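Local atomic coordinates of tylactone synthase starter module and modules 1 & 2 (Streptomyces fradiae, PDB entry 2Z5L), a protein that probably reduces the beta-keto group of a growing polyketide chain stereospecifically, as the first ketoreductase of the tylosin polyketide synthase. Residues A[50-55]-A[68-73]; A[81-86]-A[92-97]; A[97-102]-A[130-135]; A[109-114]-A[126-131]. All blocks are in the same frame, centred on the assembly; numbering follows the deposited sequence.

Contact 1 of 4, residues A[50-55]-A[68-73]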
loop_
_atom_site.group_PDB
_atom_site.type_symbol
_atom_site.label_atom_id
_atom_site.label_comp_id
_atom_site.label_asym_id
_atom_site.label_seq_id
_atom_site.Cartn_x
_atom_site.Cartn_y
_atom_site.Cartn_z
ATOM N N CYS A 50 -5.392 -13.729 -25.741
ATOM C CA CYS A 50 -4.546 -13.316 -24.637
ATOM C C CYS A 50 -3.099 -13.185 -25.053
ATOM O O CYS A 50 -2.627 -13.857 -25.977
ATOM C CB CYS A 50 -4.607 -14.328 -23.499
ATOM S SG CYS A 50 -6.228 -14.660 -22.851
ATOM N N LEU A 51 -2.397 -12.318 -24.337
ATOM C CA LEU A 51 -0.981 -12.090 -24.557
ATOM C C LEU A 51 -0.303 -12.297 -23.209
ATOM O O LEU A 51 -0.481 -11.494 -22.299
ATOM C CB LEU A 51 -0.740 -10.663 -25.037
ATOM C CG LEU A 51 0.697 -10.285 -25.424
ATOM C CD1 LEU A 51 1.090 -10.952 -26.732
ATOM C CD2 LEU A 51 0.788 -8.762 -25.587
ATOM N N LEU A 52 0.448 -13.385 -23.070
ATOM C CA LEU A 52 1.153 -13.642 -21.821
ATOM C C LEU A 52 2.495 -12.935 -21.868
ATOM O O LEU A 52 3.336 -13.280 -22.693
ATOM C CB LEU A 52 1.403 -15.130 -21.624
ATOM C CG LEU A 52 0.201 -16.056 -21.727
ATOM C CD1 LEU A 52 0.669 -17.476 -21.493
ATOM C CD2 LEU A 52 -0.871 -15.660 -20.719
ATOM N N VAL A 53 2.680 -11.953 -20.983
ATOM C CA VAL A 53 3.925 -11.189 -20.887
ATOM C C VAL A 53 4.707 -11.739 -19.703
ATOM O O VAL A 53 4.193 -11.797 -18.589
ATOM C CB VAL A 53 3.659 -9.696 -20.623
ATOM C CG1 VAL A 53 4.970 -8.929 -20.645
ATOM C CG2 VAL A 53 2.690 -9.142 -21.666
ATOM N N ALA A 54 5.951 -12.134 -19.937
ATOM C CA ALA A 54 6.764 -12.686 -18.863
ATOM C C ALA A 54 8.245 -12.358 -19.006
ATOM O O ALA A 54 8.724 -12.107 -20.115
ATOM C CB ALA A 54 6.580 -14.190 -18.818
ATOM N N PRO A 55 8.992 -12.367 -17.883
ATOM C CA PRO A 55 10.430 -12.078 -17.881
ATOM C C PRO A 55 11.168 -13.143 -18.680
ATOM O O PRO A 55 10.673 -14.247 -18.842
ATOM C CB PRO A 55 10.803 -12.135 -16.404
ATOM C CG PRO A 55 9.541 -11.804 -15.713
ATOM C CD PRO A 55 8.504 -12.548 -16.509
ATOM N N THR A 68 -2.453 -23.476 -22.044
ATOM C CA THR A 68 -3.415 -24.572 -22.115
ATOM C C THR A 68 -4.746 -24.210 -21.463
ATOM O O THR A 68 -5.805 -24.288 -22.091
ATOM C CB THR A 68 -2.863 -25.833 -21.419
ATOM O OG1 THR A 68 -1.558 -26.127 -21.933
ATOM C CG2 THR A 68 -3.780 -27.023 -21.667
ATOM N N VAL A 69 -4.682 -23.816 -20.196
ATOM C CA VAL A 69 -5.874 -23.450 -19.441
ATOM C C VAL A 69 -6.674 -22.350 -20.141
ATOM O O VAL A 69 -7.897 -22.443 -20.264
ATOM C CB VAL A 69 -5.499 -22.975 -18.021
ATOM C CG1 VAL A 69 -6.756 -22.691 -17.222
ATOM C CG2 VAL A 69 -4.654 -24.031 -17.325
ATOM N N LEU A 70 -5.978 -21.313 -20.603
ATOM C CA LEU A 70 -6.626 -20.197 -21.285
ATOM C C LEU A 70 -7.270 -20.603 -22.615
ATOM O O LEU A 70 -8.411 -20.231 -22.902
ATOM C CB LEU A 70 -5.618 -19.064 -21.522
ATOM C CG LEU A 70 -5.090 -18.343 -20.279
ATOM C CD1 LEU A 70 -4.007 -17.347 -20.670
ATOM C CD2 LEU A 70 -6.238 -17.639 -19.580
ATOM N N SER A 71 -6.535 -21.361 -23.426
ATOM C CA SER A 71 -7.037 -21.814 -24.720
ATOM C C SER A 71 -8.288 -22.667 -24.547
ATOM O O SER A 71 -9.237 -22.557 -25.327
ATOM C CB SER A 71 -5.968 -22.623 -25.460
ATOM O OG SER A 71 -4.896 -21.795 -25.879
ATOM N N GLU A 72 -8.290 -23.518 -23.529
ATOM C CA GLU A 72 -9.447 -24.360 -23.280
ATOM C C GLU A 72 -10.633 -23.505 -22.858
ATOM O O GLU A 72 -11.635 -24.026 -22.369
ATOM C CB GLU A 72 -9.146 -25.381 -22.186
ATOM C CG GLU A 72 -8.051 -26.369 -22.539
ATOM C CD GLU A 72 -7.893 -27.441 -21.482
ATOM O OE1 GLU A 72 -7.667 -27.088 -20.305
ATOM O OE2 GLU A 72 -7.997 -28.637 -21.831
ATOM N N ARG A 73 -10.520 -22.193 -23.043
ATOM C CA ARG A 73 -11.592 -21.273 -22.679
ATOM C C ARG A 73 -11.912 -20.331 -23.823
ATOM O O ARG A 73 -12.558 -19.297 -23.633
ATOM C CB ARG A 73 -11.203 -20.471 -21.441
ATOM C CG ARG A 73 -11.149 -21.311 -20.189
ATOM C CD ARG A 73 -10.650 -20.505 -19.020
ATOM N NE ARG A 73 -10.965 -21.170 -17.763
ATOM C CZ ARG A 73 -12.185 -21.231 -17.242
ATOM N NH1 ARG A 73 -13.205 -20.662 -17.870
ATOM N NH2 ARG A 73 -12.383 -21.871 -16.098
#
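L70, which meets C50 and L52, sits in the last turn of helix 60-71, where E72 N donates to T68 O at 3.0 Å. E72 is the first residue to leave helical geometry. In the next side chain, S71 OG donates to T67 O, with A75 O a second, weak acceptor. The contact itself is apolar and small, burying 115 Å² in all. One methyl of L70 does the touching. Its CD1 lies 3.6 Å from L52 CD2 and 4.1 Å from C50 SG. L70 CD1 is also 4.2 Å from C50 CB, so both CB and SG of the cysteine face this methyl. L52 and L70 lie alongside each other and run in opposite directions, so they overlap near their ends. The chi1 of L70, -67°, sets CG anti to the carbonyl carbon and carries the branch off the helix toward the strand. C50 and L52 alternate with L51 along strand 49-54. They face this helix, while L51 points away from it and packs on helix 88-99. This is the first step of a beta-alpha-beta unit, strand 49-54, helix 60-71 and strand 80-81, in the Rossmann-like N-terminal half of the ketoreductase. Strand 49-54 is thus covered by helices on both faces. L52 also packs on L63, L66 and T67 of the same helix. L70 also touches L224 of helix 214-224, which packs beside it, and V69 reaches E218 and A221 there.

Contact 2 of 4, residues A[81-86]-A[92-97]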
loop_
_atom_site.group_PDB
_atom_site.type_symbol
_atom_site.label_atom_id
_atom_site.label_comp_id
_atom_site.label_asym_id
_atom_site.label_seq_id
_atom_site.Cartn_x
_atom_site.Cartn_y
_atom_site.Cartn_z
ATOM N N GLU A 81 8.042 -11.563 -24.325
ATOM C CA GLU A 81 9.095 -11.494 -23.327
ATOM C C GLU A 81 9.535 -10.060 -23.038
ATOM O O GLU A 81 9.978 -9.343 -23.937
ATOM C CB GLU A 81 10.299 -12.315 -23.788
ATOM C CG GLU A 81 11.175 -12.779 -22.657
ATOM C CD GLU A 81 12.226 -13.788 -23.092
ATOM O OE1 GLU A 81 13.203 -13.390 -23.753
ATOM O OE2 GLU A 81 12.061 -14.982 -22.766
ATOM N N VAL A 82 9.398 -9.646 -21.783
ATOM C CA VAL A 82 9.821 -8.315 -21.372
ATOM C C VAL A 82 10.714 -8.428 -20.156
ATOM O O VAL A 82 10.277 -8.820 -19.079
ATOM C CB VAL A 82 8.643 -7.394 -21.004
ATOM C CG1 VAL A 82 9.178 -6.092 -20.403
ATOM C CG2 VAL A 82 7.824 -7.087 -22.239
ATOM N N PRO A 83 11.983 -8.065 -20.313
ATOM C CA PRO A 83 12.935 -8.137 -19.207
ATOM C C PRO A 83 12.653 -7.144 -18.076
ATOM O O PRO A 83 12.161 -6.028 -18.301
ATOM C CB PRO A 83 14.271 -7.883 -19.895
ATOM C CG PRO A 83 13.896 -6.915 -20.987
ATOM C CD PRO A 83 12.596 -7.481 -21.518
ATOM N N ILE A 84 12.943 -7.581 -16.855
ATOM C CA ILE A 84 12.782 -6.746 -15.674
ATOM C C ILE A 84 13.777 -5.605 -15.899
ATOM O O ILE A 84 14.823 -5.812 -16.513
ATOM C CB ILE A 84 13.118 -7.566 -14.423
ATOM C CG1 ILE A 84 12.188 -8.776 -14.383
ATOM C CG2 ILE A 84 12.953 -6.734 -13.163
ATOM C CD1 ILE A 84 12.591 -9.832 -13.383
ATOM N N GLY A 85 13.452 -4.401 -15.449
ATOM C CA GLY A 85 14.359 -3.297 -15.688
ATOM C C GLY A 85 13.956 -2.528 -16.942
ATOM O O GLY A 85 14.306 -1.353 -17.090
ATOM N N ALA A 86 13.215 -3.167 -17.849
ATOM C CA ALA A 86 12.780 -2.491 -19.079
ATOM C C ALA A 86 11.917 -1.260 -18.777
ATOM O O ALA A 86 11.043 -1.307 -17.909
ATOM C CB ALA A 86 12.010 -3.465 -19.990
ATOM N N ALA A 92 6.865 -0.444 -24.662
ATOM C CA ALA A 92 5.916 -0.070 -25.713
ATOM C C ALA A 92 6.369 -0.731 -27.025
ATOM O O ALA A 92 5.557 -1.315 -27.741
ATOM C CB ALA A 92 5.861 1.461 -25.873
ATOM N N GLU A 93 7.668 -0.651 -27.325
ATOM C CA GLU A 93 8.224 -1.251 -28.547
ATOM C C GLU A 93 8.019 -2.759 -28.651
ATOM O O GLU A 93 7.837 -3.294 -29.753
ATOM C CB GLU A 93 9.722 -0.950 -28.670
ATOM C CG GLU A 93 10.043 0.282 -29.505
ATOM C CD GLU A 93 11.528 0.632 -29.528
ATOM O OE1 GLU A 93 12.358 -0.252 -29.863
ATOM O OE2 GLU A 93 11.863 1.805 -29.215
ATOM N N LEU A 94 8.055 -3.445 -27.512
ATOM C CA LEU A 94 7.863 -4.893 -27.501
ATOM C C LEU A 94 6.390 -5.283 -27.658
ATOM O O LEU A 94 6.076 -6.311 -28.262
ATOM C CB LEU A 94 8.417 -5.492 -26.209
ATOM C CG LEU A 94 9.944 -5.467 -26.045
ATOM C CD1 LEU A 94 10.303 -5.800 -24.607
ATOM C CD2 LEU A 94 10.580 -6.468 -26.996
ATOM N N LEU A 95 5.492 -4.458 -27.128
ATOM C CA LEU A 95 4.056 -4.736 -27.210
ATOM C C LEU A 95 3.413 -4.250 -28.502
ATOM O O LEU A 95 2.492 -4.881 -29.024
ATOM C CB LEU A 95 3.318 -4.064 -26.054
ATOM C CG LEU A 95 3.526 -4.547 -24.630
ATOM C CD1 LEU A 95 2.799 -3.602 -23.682
ATOM C CD2 LEU A 95 3.012 -5.967 -24.481
ATOM N N LYS A 96 3.898 -3.108 -28.983
ATOM C CA LYS A 96 3.400 -2.442 -30.185
ATOM C C LYS A 96 2.904 -3.381 -31.290
ATOM O O LYS A 96 1.745 -3.287 -31.731
ATOM C CB LYS A 96 4.487 -1.500 -30.742
ATOM C CG LYS A 96 4.052 -0.521 -31.851
ATOM C CD LYS A 96 3.449 0.762 -31.281
ATOM C CE LYS A 96 2.994 1.760 -32.381
ATOM N NZ LYS A 96 4.097 2.521 -33.057
ATOM N N PRO A 97 3.768 -4.296 -31.757
ATOM C CA PRO A 97 3.368 -5.224 -32.818
ATOM C C PRO A 97 2.263 -6.253 -32.487
ATOM O O PRO A 97 1.465 -6.594 -33.359
ATOM C CB PRO A 97 4.697 -5.866 -33.224
ATOM C CG PRO A 97 5.494 -5.824 -31.960
ATOM C CD PRO A 97 5.186 -4.473 -31.403
#
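L94 meets V82, P83 and the backbone of E81 through a single methyl, CD1. Two of these contacts are apolar. L94 CD1 is 3.7 Å from V82 CG2, and the two side chains cross at a slant. P83 offers the carbon beside its ring nitrogen, with P83 CD 4.2 Å from L94 CD1. The third contact is van der Waals packing on a polar atom, with L94 CD1 3.6 Å from E81 O. E81 takes part through its backbone. Its side chain starts away from the helix, and its OE2 accepts from T57 N.

Backbone bonds shape both sides. A86 N donates to P83 O at 3.1 Å, closing a type II turn. G85 takes the third position with a positive phi, 95°, a conformation that glycine adopts readily. In the helix, K96 N donates to A92 O at 2.7 Å. P97, which has no N-H to give, marks a kink.

V82 is buried and also touches V53 and V91, whereas L94 is partly exposed. The segment 81-86 leads from edge strand 80-81 into helix 88-99, the start of a crossover over strand 49-54 to strand 107-111, as expected of a Rossmann-like fold.

Contact 3 of 4, residues A[97-102]-A[130-135]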
loop_
_atom_site.group_PDB
_atom_site.type_symbol
_atom_site.label_atom_id
_atom_site.label_comp_id
_atom_site.label_asym_id
_atom_site.label_seq_id
_atom_site.Cartn_x
_atom_site.Cartn_y
_atom_site.Cartn_z
ATOM N N PRO A 97 3.768 -4.296 -31.757
ATOM C CA PRO A 97 3.368 -5.224 -32.818
ATOM C C PRO A 97 2.263 -6.253 -32.487
ATOM O O PRO A 97 1.465 -6.594 -33.359
ATOM C CB PRO A 97 4.697 -5.866 -33.224
ATOM C CG PRO A 97 5.494 -5.824 -31.960
ATOM C CD PRO A 97 5.186 -4.473 -31.403
ATOM N N SER A 98 2.206 -6.734 -31.243
ATOM C CA SER A 98 1.185 -7.708 -30.829
ATOM C C SER A 98 -0.166 -7.079 -30.456
ATOM O O SER A 98 -1.201 -7.739 -30.547
ATOM C CB SER A 98 1.670 -8.534 -29.631
ATOM O OG SER A 98 2.613 -9.532 -30.004
ATOM N N MET A 99 -0.147 -5.815 -30.030
ATOM C CA MET A 99 -1.357 -5.097 -29.623
ATOM C C MET A 99 -2.150 -4.608 -30.827
ATOM O O MET A 99 -3.374 -4.687 -30.853
ATOM C CB MET A 99 -1.001 -3.885 -28.757
ATOM C CG MET A 99 -0.215 -4.191 -27.497
ATOM S SD MET A 99 -1.069 -5.283 -26.373
ATOM C CE MET A 99 -2.257 -4.163 -25.619
ATOM N N GLU A 100 -1.444 -4.087 -31.819
ATOM C CA GLU A 100 -2.087 -3.591 -33.019
ATOM C C GLU A 100 -2.494 -4.723 -33.947
ATOM O O GLU A 100 -3.167 -4.499 -34.949
ATOM C CB GLU A 100 -1.151 -2.631 -33.728
ATOM C CG GLU A 100 -0.988 -1.346 -32.963
ATOM C CD GLU A 100 0.209 -0.558 -33.416
ATOM O OE1 GLU A 100 0.379 0.579 -32.925
ATOM O OE2 GLU A 100 0.983 -1.078 -34.254
ATOM N N SER A 101 -2.088 -5.938 -33.595
ATOM C CA SER A 101 -2.409 -7.121 -34.379
ATOM C C SER A 101 -3.851 -7.554 -34.133
ATOM O O SER A 101 -4.380 -8.416 -34.835
ATOM C CB SER A 101 -1.464 -8.266 -34.016
ATOM O OG SER A 101 -1.843 -9.461 -34.668
ATOM N N ALA A 102 -4.489 -6.950 -33.139
ATOM C CA ALA A 102 -5.866 -7.287 -32.817
ATOM C C ALA A 102 -6.821 -6.234 -33.364
ATOM O O ALA A 102 -8.024 -6.468 -33.449
ATOM C CB ALA A 102 -6.032 -7.418 -31.303
ATOM N N GLN A 130 1.782 1.595 -18.424
ATOM C CA GLN A 130 2.012 2.873 -19.091
ATOM C C GLN A 130 2.169 2.713 -20.586
ATOM O O GLN A 130 1.707 3.562 -21.370
ATOM C CB GLN A 130 3.270 3.554 -18.552
ATOM C CG GLN A 130 3.214 3.925 -17.083
ATOM C CD GLN A 130 4.540 4.474 -16.590
ATOM O OE1 GLN A 130 5.596 3.876 -16.825
ATOM N NE2 GLN A 130 4.498 5.612 -15.906
ATOM N N ALA A 131 2.827 1.628 -20.981
ATOM C CA ALA A 131 3.065 1.357 -22.392
ATOM C C ALA A 131 1.782 0.981 -23.122
ATOM O O ALA A 131 1.572 1.397 -24.261
ATOM C CB ALA A 131 4.099 0.244 -22.537
ATOM N N VAL A 132 0.932 0.201 -22.460
ATOM C CA VAL A 132 -0.329 -0.229 -23.053
ATOM C C VAL A 132 -1.236 0.965 -23.308
ATOM O O VAL A 132 -1.951 1.026 -24.311
ATOM C CB VAL A 132 -1.068 -1.218 -22.142
ATOM C CG1 VAL A 132 -2.439 -1.517 -22.718
ATOM C CG2 VAL A 132 -0.261 -2.500 -22.013
ATOM N N SER A 133 -1.199 1.909 -22.380
ATOM C CA SER A 133 -1.986 3.118 -22.474
ATOM C C SER A 133 -1.429 3.947 -23.629
ATOM O O SER A 133 -2.184 4.486 -24.436
ATOM C CB SER A 133 -1.886 3.894 -21.158
ATOM O OG SER A 133 -2.690 5.055 -21.156
ATOM N N ASP A 134 -0.103 4.029 -23.719
ATOM C CA ASP A 134 0.535 4.798 -24.783
ATOM C C ASP A 134 0.187 4.291 -26.186
ATOM O O ASP A 134 -0.168 5.077 -27.062
ATOM C CB ASP A 134 2.063 4.798 -24.616
ATOM C CG ASP A 134 2.517 5.409 -23.297
ATOM O OD1 ASP A 134 1.947 6.445 -22.878
ATOM O OD2 ASP A 134 3.463 4.857 -22.682
ATOM N N ILE A 135 0.297 2.986 -26.398
ATOM C CA ILE A 135 -0.004 2.396 -27.698
ATOM C C ILE A 135 -1.423 2.725 -28.165
ATOM O O ILE A 135 -1.736 2.641 -29.359
ATOM C CB ILE A 135 0.175 0.876 -27.648
ATOM C CG1 ILE A 135 1.635 0.558 -27.300
ATOM C CG2 ILE A 135 -0.222 0.250 -28.974
ATOM C CD1 ILE A 135 1.915 -0.912 -27.169
#
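The flat carboxylate of E100 meets I135 obliquely: E100 OE1 is 4.0 Å from I135 CG2, and this methyl is tilted well out of the carboxylate plane. E100 gets there with an extended chain, chi2 163°, which carries OE1 across to the neighbouring helix. This is packing of a methyl on an oxygen at an exposed margin. The contact joins the C-terminal ends of helices 88-99 and 119-135, which lie side by side on one face of the parallel sheet of a Rossmann-like subdomain. Beyond this methyl-to-oxygen packing the contact is apolar, and M99 carries it. M99 is bent at both chi2 (-60°) and chi3 (-77°), so its two ends serve different partners. Near the backbone, M99 CG lies 3.9 Å from I135 CD1. At the far end, M99 CE lies 3.9 Å from V132 CG1. Each pair crosses at about a right angle. I135 is likewise divided, giving CD1 to the methionine and CG2 to the glutamate. M99 is buried on its other sides too, touching L51, T107 and V109 of the sheet, and V137. V132 and I135 also pack on L95, one turn earlier in helix 88-99. The chain leaves helix 88-99 through a type I turn from M99 to A102, closed by a long, weak bond from A102 N to M99 O at 3.4 Å.

Contact 4 of 4, residues A[109-114]-A[126-131]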
loop_
_atom_site.group_PDB
_atom_site.type_symbol
_atom_site.label_atom_id
_atom_site.label_comp_id
_atom_site.label_asym_id
_atom_site.label_seq_id
_atom_site.Cartn_x
_atom_site.Cartn_y
_atom_site.Cartn_z
ATOM N N VAL A 109 -4.159 -8.621 -21.854
ATOM C CA VAL A 109 -2.762 -8.765 -21.457
ATOM C C VAL A 109 -2.623 -9.391 -20.071
ATOM O O VAL A 109 -3.077 -8.825 -19.072
ATOM C CB VAL A 109 -2.030 -7.399 -21.436
ATOM C CG1 VAL A 109 -0.530 -7.621 -21.252
ATOM C CG2 VAL A 109 -2.305 -6.630 -22.712
ATOM N N VAL A 110 -1.997 -10.565 -20.027
ATOM C CA VAL A 110 -1.761 -11.291 -18.777
ATOM C C VAL A 110 -0.283 -11.164 -18.441
ATOM O O VAL A 110 0.553 -11.794 -19.077
ATOM C CB VAL A 110 -2.123 -12.787 -18.924
ATOM C CG1 VAL A 110 -2.016 -13.486 -17.574
ATOM C CG2 VAL A 110 -3.538 -12.916 -19.473
ATOM N N SER A 111 0.029 -10.339 -17.446
ATOM C CA SER A 111 1.408 -10.093 -17.038
ATOM C C SER A 111 1.925 -11.010 -15.934
ATOM O O SER A 111 1.305 -11.151 -14.879
ATOM C CB SER A 111 1.558 -8.641 -16.570
ATOM O OG SER A 111 2.837 -8.409 -16.015
ATOM N N LEU A 112 3.069 -11.627 -16.192
ATOM C CA LEU A 112 3.699 -12.496 -15.221
ATOM C C LEU A 112 4.904 -11.772 -14.611
ATOM O O LEU A 112 5.664 -12.351 -13.833
ATOM C CB LEU A 112 4.152 -13.798 -15.893
ATOM C CG LEU A 112 2.999 -14.670 -16.423
ATOM C CD1 LEU A 112 3.550 -15.915 -17.121
ATOM C CD2 LEU A 112 2.090 -15.068 -15.266
ATOM N N LEU A 113 5.072 -10.495 -14.942
ATOM C CA LEU A 113 6.205 -9.743 -14.417
ATOM C C LEU A 113 6.197 -9.700 -12.895
ATOM O O LEU A 113 7.253 -9.663 -12.266
ATOM C CB LEU A 113 6.203 -8.316 -14.962
ATOM C CG LEU A 113 6.288 -8.160 -16.482
ATOM C CD1 LEU A 113 6.156 -6.703 -16.813
ATOM C CD2 LEU A 113 7.615 -8.734 -17.016
ATOM N N GLY A 114 5.005 -9.725 -12.305
ATOM C CA GLY A 114 4.895 -9.668 -10.857
ATOM C C GLY A 114 5.327 -10.916 -10.107
ATOM O O GLY A 114 5.379 -10.912 -8.878
ATOM N N ILE A 126 4.703 -1.308 -13.759
ATOM C CA ILE A 126 4.103 0.002 -13.943
ATOM C C ILE A 126 4.387 0.437 -15.381
ATOM O O ILE A 126 3.499 0.940 -16.075
ATOM C CB ILE A 126 4.667 1.008 -12.889
ATOM C CG1 ILE A 126 4.043 0.674 -11.529
ATOM C CG2 ILE A 126 4.370 2.467 -13.299
ATOM C CD1 ILE A 126 4.576 1.457 -10.389
ATOM N N ALA A 127 5.619 0.196 -15.832
ATOM C CA ALA A 127 6.044 0.521 -17.191
ATOM C C ALA A 127 5.166 -0.192 -18.237
ATOM O O ALA A 127 4.844 0.380 -19.273
ATOM C CB ALA A 127 7.512 0.125 -17.390
ATOM N N LEU A 128 4.792 -1.439 -17.957
ATOM C CA LEU A 128 3.952 -2.217 -18.870
ATOM C C LEU A 128 2.586 -1.563 -19.042
ATOM O O LEU A 128 2.072 -1.454 -20.154
ATOM C CB LEU A 128 3.751 -3.648 -18.347
ATOM C CG LEU A 128 2.632 -4.504 -18.975
ATOM C CD1 LEU A 128 2.941 -4.797 -20.438
ATOM C CD2 LEU A 128 2.488 -5.791 -18.199
ATOM N N LEU A 129 1.989 -1.152 -17.929
ATOM C CA LEU A 129 0.683 -0.506 -17.971
ATOM C C LEU A 129 0.774 0.793 -18.754
ATOM O O LEU A 129 -0.047 1.057 -19.644
ATOM C CB LEU A 129 0.164 -0.227 -16.553
ATOM C CG LEU A 129 -1.221 0.426 -16.451
ATOM C CD1 LEU A 129 -2.204 -0.339 -17.323
ATOM C CD2 LEU A 129 -1.680 0.435 -15.003
ATOM N N GLN A 130 1.782 1.595 -18.424
ATOM C CA GLN A 130 2.012 2.873 -19.091
ATOM C C GLN A 130 2.169 2.713 -20.586
ATOM O O GLN A 130 1.707 3.562 -21.370
ATOM C CB GLN A 130 3.270 3.554 -18.552
ATOM C CG GLN A 130 3.214 3.925 -17.083
ATOM C CD GLN A 130 4.540 4.474 -16.590
ATOM O OE1 GLN A 130 5.596 3.876 -16.825
ATOM N NE2 GLN A 130 4.498 5.612 -15.906
ATOM N N ALA A 131 2.827 1.628 -20.981
ATOM C CA ALA A 131 3.065 1.357 -22.392
ATOM C C ALA A 131 1.782 0.981 -23.122
ATOM O O ALA A 131 1.572 1.397 -24.261
ATOM C CB ALA A 131 4.099 0.244 -22.537
#
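S111 and L113 receive the same methyl, CD2 of L128. L128 CD2 is 3.4 Å from S111 CB, tighter than usual for two carbons. The hydroxyl lies beside this pair, with S111 OG also 3.4 Å from L128 CD2. L113 comes in at a slant, its CD1 4.0 Å from L128 CD2. L113 CD1 is also 4.2 Å from L128 CB, so it lies along the leucine as well as at its end. L128 has CG anti to its own nitrogen (chi1 165°), a torsion that carries CD2 across to S111 and L113. All three residues are buried.

The next layer holds the serine in place. L113 N donates to S111 OG at 3.2 Å with an angle of 152°, which makes an ST turn in the segment around S111 to L113. This bond holds the hydroxyl in this rotation, with OG as acceptor. The strand and helix 119-135 are the first two elements of a beta-alpha-beta unit that ends in strand 140-147, part of the Rossmann-like N-terminal half. Side chains alternate along the strand, with V109 and S111 facing this helix while V110 points away.

Farther out, S111 and V109 are tied by backbone bonds to W143 of strand 140-147. L128 packs on L95 of helix 88-99. L113 rests on P55. On another side of helix 119-135, L129 meets F168 and A172 of helix 160-175.

How the contacts relate
Contacts 1 and 4 are buried and pack helix on strand, on neighbouring parallel strands. V53 of contact 1 bonds through its backbone to V110 and L112 of contact 4. Their helices lie on opposite faces of the sheet. Contacts 2 and 3 are partly buried and share helix 88-99, meeting at P97. Contact 2 ties that helix to the loop before it, and contact 3 ties it to helix 119-135, which contact 4 also uses. L95 of contact 2 also packs on contacts 1, 3 and 4. All four are mainly apolar. The two partly buried contacts add methyls against oxygens, a backbone carbonyl in contact 2 and a carboxylate in contact 3; contact 4 includes a serine hydroxyl.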